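Local coordinates for protein PrgX (Enterococcus faecalis, PDB 2AWI) that acts as the receptor for the peptide sex pheromone cCF10 in the regulation of conjugation, probably as a DNA-binding repressor, at residues 148-159 with 170-178. The protein carries 1 engineered substitution. Residues are numbered along the deposited sequence; the frame is centred on the assembly and turned at random.
Engineered in segment 148-159: Cys153 (natural residue Tyr).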
loop_
_atom_site.group_PDB
_atom_site.type_symbol
_atom_site.label_atom_id
_atom_site.label_comp_id
_atom_site.label_asym_id
_atom_site.label_seq_id
_atom_site.Cartn_x
_atom_site.Cartn_y
_atom_site.Cartn_z
ATOM N N PHE A 148 -6.097 5.687 -45.302
ATOM C CA PHE A 148 -4.989 6.425 -44.722
ATOM C C PHE A 148 -3.787 5.554 -44.417
ATOM O O PHE A 148 -3.912 4.343 -44.251
ATOM C CB PHE A 148 -5.478 7.153 -43.477
ATOM C CG PHE A 148 -6.720 7.953 -43.717
ATOM C CD1 PHE A 148 -7.966 7.327 -43.766
ATOM C CD2 PHE A 148 -6.644 9.321 -43.974
ATOM C CE1 PHE A 148 -9.120 8.047 -44.072
ATOM C CE2 PHE A 148 -7.795 10.056 -44.282
ATOM C CZ PHE A 148 -9.037 9.413 -44.331
ATOM N N PHE A 149 -2.619 6.183 -44.365
ATOM C CA PHE A 149 -1.375 5.473 -44.108
ATOM C C PHE A 149 -0.709 5.945 -42.819
ATOM O O PHE A 149 -1.164 6.897 -42.188
ATOM C CB PHE A 149 -0.423 5.653 -45.299
ATOM C CG PHE A 149 -1.094 5.490 -46.642
ATOM C CD1 PHE A 149 -1.713 6.575 -47.262
ATOM C CD2 PHE A 149 -1.148 4.241 -47.264
ATOM C CE1 PHE A 149 -2.377 6.421 -48.481
ATOM C CE2 PHE A 149 -1.814 4.069 -48.489
ATOM C CZ PHE A 149 -2.430 5.161 -49.096
ATOM N N GLY A 150 0.369 5.266 -42.436
ATOM C CA GLY A 150 1.089 5.622 -41.230
ATOM C C GLY A 150 1.367 7.111 -41.129
ATOM O O GLY A 150 1.069 7.742 -40.113
ATOM N N ILE A 151 1.919 7.686 -42.188
ATOM C CA ILE A 151 2.249 9.105 -42.177
ATOM C C ILE A 151 1.020 9.996 -41.923
ATOM O O ILE A 151 1.152 11.122 -41.423
ATOM C CB ILE A 151 2.944 9.508 -43.495
ATOM C CG1 ILE A 151 3.377 10.971 -43.441
ATOM C CG2 ILE A 151 2.007 9.262 -44.661
ATOM C CD1 ILE A 151 4.332 11.293 -42.310
ATOM N N ASP A 152 -0.169 9.500 -42.263
ATOM C CA ASP A 152 -1.392 10.262 -42.020
ATOM C C ASP A 152 -1.635 10.328 -40.513
ATOM O O ASP A 152 -2.015 11.370 -39.976
ATOM C CB ASP A 152 -2.594 9.615 -42.714
ATOM C CG ASP A 152 -2.546 9.771 -44.219
ATOM O OD1 ASP A 152 -2.429 10.923 -44.688
ATOM O OD2 ASP A 152 -2.627 8.745 -44.931
ATOM N N CYS A 153 -1.413 9.214 -39.827
ATOM C CA CYS A 153 -1.587 9.193 -38.383
ATOM C C CYS A 153 -0.469 9.978 -37.697
ATOM O O CYS A 153 -0.636 10.460 -36.584
ATOM C CB CYS A 153 -1.645 7.752 -37.876
ATOM S SG CYS A 153 -3.235 6.953 -38.255
ATOM N N GLU A 154 0.667 10.125 -38.369
ATOM C CA GLU A 154 1.768 10.893 -37.798
ATOM C C GLU A 154 1.352 12.360 -37.901
ATOM O O GLU A 154 1.481 13.126 -36.946
ATOM C CB GLU A 154 3.065 10.651 -38.579
ATOM C CG GLU A 154 4.301 11.262 -37.934
ATOM C CD GLU A 154 5.563 11.050 -38.760
ATOM O OE1 GLU A 154 5.859 9.884 -39.124
ATOM O OE2 GLU A 154 6.263 12.050 -39.044
ATOM N N ILE A 155 0.845 12.737 -39.071
ATOM C CA ILE A 155 0.379 14.102 -39.311
ATOM C C ILE A 155 -0.689 14.485 -38.283
ATOM O O ILE A 155 -0.623 15.547 -37.667
ATOM C CB ILE A 155 -0.204 14.236 -40.743
ATOM C CG1 ILE A 155 0.945 14.353 -41.751
ATOM C CG2 ILE A 155 -1.151 15.424 -40.821
ATOM C CD1 ILE A 155 0.513 14.360 -43.205
ATOM N N VAL A 156 -1.667 13.610 -38.090
ATOM C CA VAL A 156 -2.728 13.882 -37.127
ATOM C C VAL A 156 -2.172 14.162 -35.737
ATOM O O VAL A 156 -2.661 15.037 -35.025
ATOM C CB VAL A 156 -3.714 12.709 -37.051
ATOM C CG1 VAL A 156 -4.219 12.539 -35.630
ATOM C CG2 VAL A 156 -4.884 12.978 -37.983
ATOM N N SER A 157 -1.157 13.398 -35.352
ATOM C CA SER A 157 -0.523 13.553 -34.053
ATOM C C SER A 157 0.169 14.910 -33.968
ATOM O O SER A 157 0.102 15.594 -32.947
ATOM C CB SER A 157 0.500 12.436 -33.847
ATOM O OG SER A 157 1.161 12.578 -32.602
ATOM N N ASN A 158 0.839 15.289 -35.052
ATOM C CA ASN A 158 1.541 16.565 -35.123
ATOM C C ASN A 158 0.540 17.723 -35.014
ATOM O O ASN A 158 0.850 18.764 -34.433
ATOM C CB ASN A 158 2.307 16.670 -36.448
ATOM C CG ASN A 158 3.442 15.658 -36.561
ATOM O OD1 ASN A 158 3.910 15.357 -37.661
ATOM N ND2 ASN A 158 3.900 15.145 -35.427
ATOM N N LEU A 159 -0.654 17.535 -35.572
ATOM C CA LEU A 159 -1.697 18.559 -35.537
ATOM C C LEU A 159 -2.257 18.763 -34.134
ATOM O O LEU A 159 -2.538 19.895 -33.734
ATOM C CB LEU A 159 -2.840 18.195 -36.490
ATOM C CG LEU A 159 -2.517 18.204 -37.986
ATOM C CD1 LEU A 159 -3.676 17.602 -38.759
ATOM C CD2 LEU A 159 -2.236 19.634 -38.444
ATOM N N SER A 170 -12.110 16.015 -36.199
ATOM C CA SER A 170 -12.862 15.608 -37.381
ATOM C C SER A 170 -11.975 14.954 -38.437
ATOM O O SER A 170 -12.456 14.194 -39.274
ATOM C CB SER A 170 -13.601 16.812 -37.977
ATOM O OG SER A 170 -12.702 17.850 -38.322
ATOM N N ILE A 171 -10.678 15.241 -38.386
ATOM C CA ILE A 171 -9.732 14.671 -39.342
ATOM C C ILE A 171 -9.267 13.278 -38.910
ATOM O O ILE A 171 -8.913 12.445 -39.740
ATOM C CB ILE A 171 -8.499 15.589 -39.507
ATOM C CG1 ILE A 171 -8.943 16.952 -40.043
ATOM C CG2 ILE A 171 -7.493 14.953 -40.454
ATOM C CD1 ILE A 171 -7.821 17.952 -40.212
ATOM N N ILE A 172 -9.287 13.032 -37.606
ATOM C CA ILE A 172 -8.855 11.753 -37.054
ATOM C C ILE A 172 -9.876 10.630 -37.216
ATOM O O ILE A 172 -9.541 9.535 -37.661
ATOM C CB ILE A 172 -8.537 11.877 -35.551
ATOM C CG1 ILE A 172 -7.449 12.935 -35.328
ATOM C CG2 ILE A 172 -8.094 10.531 -35.010
ATOM C CD1 ILE A 172 -7.007 13.087 -33.879
ATOM N N LYS A 173 -11.117 10.912 -36.843
ATOM C CA LYS A 173 -12.204 9.939 -36.902
ATOM C C LYS A 173 -12.238 9.057 -38.155
ATOM O O LYS A 173 -12.391 7.837 -38.053
ATOM C CB LYS A 173 -13.545 10.659 -36.756
ATOM C CG LYS A 173 -13.629 11.610 -35.575
ATOM C CD LYS A 173 -14.013 10.915 -34.278
ATOM C CE LYS A 173 -14.268 11.943 -33.184
ATOM N NZ LYS A 173 -14.928 11.340 -31.995
ATOM N N PRO A 174 -12.112 9.659 -39.351
ATOM C CA PRO A 174 -12.140 8.873 -40.591
ATOM C C PRO A 174 -10.980 7.895 -40.773
ATOM O O PRO A 174 -11.005 7.041 -41.664
ATOM C CB PRO A 174 -12.177 9.946 -41.680
ATOM C CG PRO A 174 -11.467 11.090 -41.055
ATOM C CD PRO A 174 -12.019 11.097 -39.651
HETATM N N MSE A 175 -9.963 8.017 -39.927
HETATM C CA MSE A 175 -8.814 7.135 -40.019
HETATM C C MSE A 175 -9.012 5.885 -39.186
HETATM O O MSE A 175 -8.292 4.906 -39.352
HETATM C CB MSE A 175 -7.553 7.867 -39.573
HETATM C CG MSE A 175 -7.187 9.007 -40.494
HETATM SE SE MSE A 175 -5.581 9.892 -39.952
HETATM C CE MSE A 175 -5.564 11.318 -41.265
ATOM N N TYR A 176 -9.996 5.914 -38.296
ATOM C CA TYR A 176 -10.276 4.770 -37.443
ATOM C C TYR A 176 -11.695 4.241 -37.643
ATOM O O TYR A 176 -12.566 4.944 -38.162
ATOM C CB TYR A 176 -10.056 5.148 -35.971
ATOM C CG TYR A 176 -8.609 5.448 -35.651
ATOM C CD1 TYR A 176 -8.041 6.667 -36.005
ATOM C CD2 TYR A 176 -7.783 4.473 -35.086
ATOM C CE1 TYR A 176 -6.682 6.908 -35.823
ATOM C CE2 TYR A 176 -6.423 4.702 -34.897
ATOM C CZ TYR A 176 -5.876 5.917 -35.274
ATOM O OH TYR A 176 -4.521 6.129 -35.175
ATOM N N PRO A 177 -11.945 2.988 -37.236
ATOM C CA PRO A 177 -10.999 2.066 -36.597
ATOM C C PRO A 177 -9.981 1.449 -37.551
ATOM O O PRO A 177 -10.164 1.459 -38.765
ATOM C CB PRO A 177 -11.913 1.010 -35.990
ATOM C CG PRO A 177 -13.008 0.930 -36.998
ATOM C CD PRO A 177 -13.291 2.389 -37.291
ATOM N N ILE A 178 -8.904 0.916 -36.984
ATOM C CA ILE A 178 -7.861 0.266 -37.770
ATOM C C ILE A 178 -8.334 -1.168 -38.023
ATOM O O ILE A 178 -8.922 -1.802 -37.136
ATOM C CB ILE A 178 -6.508 0.222 -37.000
ATOM C CG1 ILE A 178 -6.060 1.642 -36.620
ATOM C CG2 ILE A 178 -5.448 -0.473 -37.852
ATOM C CD1 ILE A 178 -5.820 2.579 -37.789
#
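Phe148 and Met175 bring the two backbones closest, their CA atoms 6.1 Å apart, and Val156 and Ile172 follow at 6.5 Å. Helix 150-159 thus packs against residues 170-175, where helix 165-172 gives way to 3-10 geometry, the chain having doubled back within ten residues. The selenomethionine Met175 buries more area here than any other residue of the two segments. Extended beyond CG (chi2 -179°), it reaches across to helix 150-159. Its CG lies over one face of the Phe148 ring, 3.6 Å from the centroid, a CH-pi contact with SE obliquely placed as a Met-aromatic partner. Farther out, SE rests 3.7 Å from Val156 CG2, and CE meets CB of Asp152. Phe148 CE1 comes obliquely to 3.2 Å from Pro174 O, and CZ touches Pro174 CB. Val156 CG1 lies 3.3 Å from both CG1 and CD1 of Ile172, tighter than usual van der Waals contact, while CG2 touches CG2 of Ile171. At the other flank the engineered Cys153, a tyrosine in the natural protein, sets SG 3.4 Å from Tyr176 OH, whose hydroxyl is hydrogen-bonded to the Ile190 carbonyl. The helix start is braced from within: Phe149 occupies the N-cap position, and its backbone N gives a nearly straight bond (172°) to the anti lone pair of Asp152 OD2. OD2 also salt-bridges Arg145 and OD1 bonds Tyr142 OH, which would favour the charged carboxylate. Tyr142 of helix 128-142 and Val193 of helix 184-203 extend the same core, consistent with the antiparallel helix-pair packing of TPR-like alpha-helical repeat domains.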